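PDB 6LUP: MHC class I protein from Ginglymostoma cirratum, which probably presents peptides at the cell surface to T cells, as a class I histocompatibility heavy chain of the nurse shark. Local coordinates for residues A[222-227]-A[234-239]. Residues are numbered along the deposited sequence; the frame is centred on the assembly and turned at random.
Sequences ESTGVR and YQIHRS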
# COMPACT_ATOMS: atom_id res chain seq x y z
N GLU A 222 -16.20 -17.01 -1.57
CA GLU A 222 -14.86 -16.86 -1.01
C GLU A 222 -13.97 -15.94 -1.85
O GLU A 222 -13.87 -16.09 -3.07
CB GLU A 222 -14.20 -18.22 -0.81
CG GLU A 222 -13.04 -18.20 0.18
CD GLU A 222 -13.11 -19.32 1.20
OE1 GLU A 222 -13.64 -20.41 0.88
OE2 GLU A 222 -12.62 -19.11 2.33
N SER A 223 -13.33 -14.98 -1.19
CA SER A 223 -12.52 -13.99 -1.88
C SER A 223 -11.20 -13.74 -1.17
O SER A 223 -11.15 -13.55 0.04
CB SER A 223 -13.30 -12.68 -2.03
OG SER A 223 -12.50 -11.68 -2.64
N THR A 224 -10.12 -13.73 -1.96
CA THR A 224 -8.80 -13.36 -1.45
C THR A 224 -8.76 -11.89 -1.07
O THR A 224 -7.97 -11.49 -0.21
CB THR A 224 -7.69 -13.59 -2.51
OG1 THR A 224 -7.98 -12.84 -3.70
CG2 THR A 224 -7.54 -15.07 -2.84
N GLY A 225 -9.62 -11.10 -1.69
CA GLY A 225 -9.53 -9.65 -1.62
C GLY A 225 -8.51 -9.17 -2.63
O GLY A 225 -7.75 -9.98 -3.18
N VAL A 226 -8.49 -7.87 -2.89
CA VAL A 226 -7.51 -7.31 -3.82
C VAL A 226 -6.11 -7.42 -3.20
O VAL A 226 -5.92 -7.20 -2.00
CB VAL A 226 -7.88 -5.86 -4.24
CG1 VAL A 226 -8.00 -4.94 -3.04
CG2 VAL A 226 -6.88 -5.31 -5.25
N ARG A 227 -5.14 -7.81 -4.03
CA ARG A 227 -3.74 -7.93 -3.60
C ARG A 227 -2.80 -7.52 -4.73
O ARG A 227 -3.14 -7.68 -5.90
CB ARG A 227 -3.44 -9.34 -3.10
CG ARG A 227 -3.78 -10.45 -4.08
CD ARG A 227 -3.73 -11.81 -3.43
NE ARG A 227 -3.92 -12.87 -4.41
CZ ARG A 227 -4.04 -14.16 -4.12
NH1 ARG A 227 -4.01 -14.57 -2.85
NH2 ARG A 227 -4.21 -15.05 -5.09
N TYR A 234 -2.92 -4.96 -9.81
CA TYR A 234 -3.54 -5.73 -8.72
C TYR A 234 -4.27 -6.96 -9.24
O TYR A 234 -4.53 -7.08 -10.44
CB TYR A 234 -4.48 -4.83 -7.91
CG TYR A 234 -3.79 -3.61 -7.35
CD1 TYR A 234 -3.64 -2.45 -8.11
CD2 TYR A 234 -3.26 -3.62 -6.06
CE1 TYR A 234 -2.99 -1.34 -7.61
CE2 TYR A 234 -2.61 -2.51 -5.54
CZ TYR A 234 -2.48 -1.37 -6.33
OH TYR A 234 -1.84 -0.26 -5.83
N GLN A 235 -4.60 -7.87 -8.33
CA GLN A 235 -5.35 -9.08 -8.66
C GLN A 235 -6.34 -9.45 -7.56
O GLN A 235 -6.20 -9.01 -6.41
CB GLN A 235 -4.40 -10.26 -8.95
CG GLN A 235 -3.60 -10.74 -7.75
CD GLN A 235 -2.96 -12.09 -7.98
OE1 GLN A 235 -2.00 -12.23 -8.73
NE2 GLN A 235 -3.48 -13.11 -7.30
N ILE A 236 -7.34 -10.25 -7.92
CA ILE A 236 -8.32 -10.75 -6.96
C ILE A 236 -8.91 -12.07 -7.44
O ILE A 236 -9.13 -12.27 -8.64
CB ILE A 236 -9.43 -9.71 -6.67
CG1 ILE A 236 -10.38 -10.22 -5.57
CG2 ILE A 236 -10.17 -9.30 -7.94
CD1 ILE A 236 -11.30 -9.17 -4.98
N HIS A 237 -9.15 -12.97 -6.49
CA HIS A 237 -9.79 -14.25 -6.76
C HIS A 237 -11.09 -14.31 -5.98
O HIS A 237 -11.08 -14.18 -4.75
CB HIS A 237 -8.89 -15.41 -6.34
CG HIS A 237 -7.64 -15.54 -7.15
ND1 HIS A 237 -7.34 -16.67 -7.88
CD2 HIS A 237 -6.60 -14.69 -7.33
CE1 HIS A 237 -6.17 -16.51 -8.48
NE2 HIS A 237 -5.70 -15.31 -8.17
N ARG A 238 -12.21 -14.48 -6.68
CA ARG A 238 -13.46 -14.82 -6.02
C ARG A 238 -13.97 -16.18 -6.50
O ARG A 238 -14.18 -16.39 -7.70
CB ARG A 238 -14.54 -13.75 -6.21
CG ARG A 238 -15.71 -13.95 -5.26
CD ARG A 238 -16.80 -12.90 -5.41
NE ARG A 238 -16.40 -11.59 -4.92
CZ ARG A 238 -16.33 -11.24 -3.63
NH1 ARG A 238 -16.61 -12.11 -2.68
NH2 ARG A 238 -15.96 -10.01 -3.31
N SER A 239 -14.15 -17.09 -5.56
CA SER A 239 -14.56 -18.46 -5.87
C SER A 239 -15.75 -18.93 -5.02
O SER A 239 -15.91 -18.52 -3.87
CB SER A 239 -13.39 -19.42 -5.70
OG SER A 239 -12.86 -19.34 -4.39
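Residues Glu222 to Arg227 pair with Tyr234 to Ser239 as an antiparallel beta hairpin in the immunoglobulin C1-set domain, and they illustrate how an edge strand can slip register yet stay bonded to its neighbour. Strand 222-228 is outermost within the chain, while 234-241 also pairs with 194-202. Backbone hydrogen bonds form two short ladders. At one end Glu222 and Ser239 bond reciprocally, Ser239 N reaching Glu222 O at 2.7 Å; at the other Arg227 and Gln235 do the same, with Arg227 N to Gln235 O at 2.9 Å. Between them the register shifts by one residue, where Gly225 adopts a positive phi.

Side-chain hydroxyls bridge this irregularity. Thr224 N still bonds to His237 O, but His237 N turns to Thr224 OG1 (3.0 Å, N-H...O 163°), and the same hydroxyl donates to Gly225 O. Ser223 OG accepts from Gly225 N, closing an ST turn.

Apolar and flat-group packing differs on the two faces. Val226 CG2 meets Tyr234 CB at 3.6 Å. Beside Ser223, the Arg238 guanidinium lays one face against Ser223 CB, while its NE bonds to Val209 O. On the Gln235 side, Arg227 runs out extended (chi3 -174°) and brings NH2 to 3.3 Å from His237 CD2, guanidinium and ring planes 63° apart; His237 ND1 bonds to an aromatic side chain of the partner protein chain. Thr224 CG2 sits 3.4 Å above the Arg227 guanidinium plane, offset toward its rim.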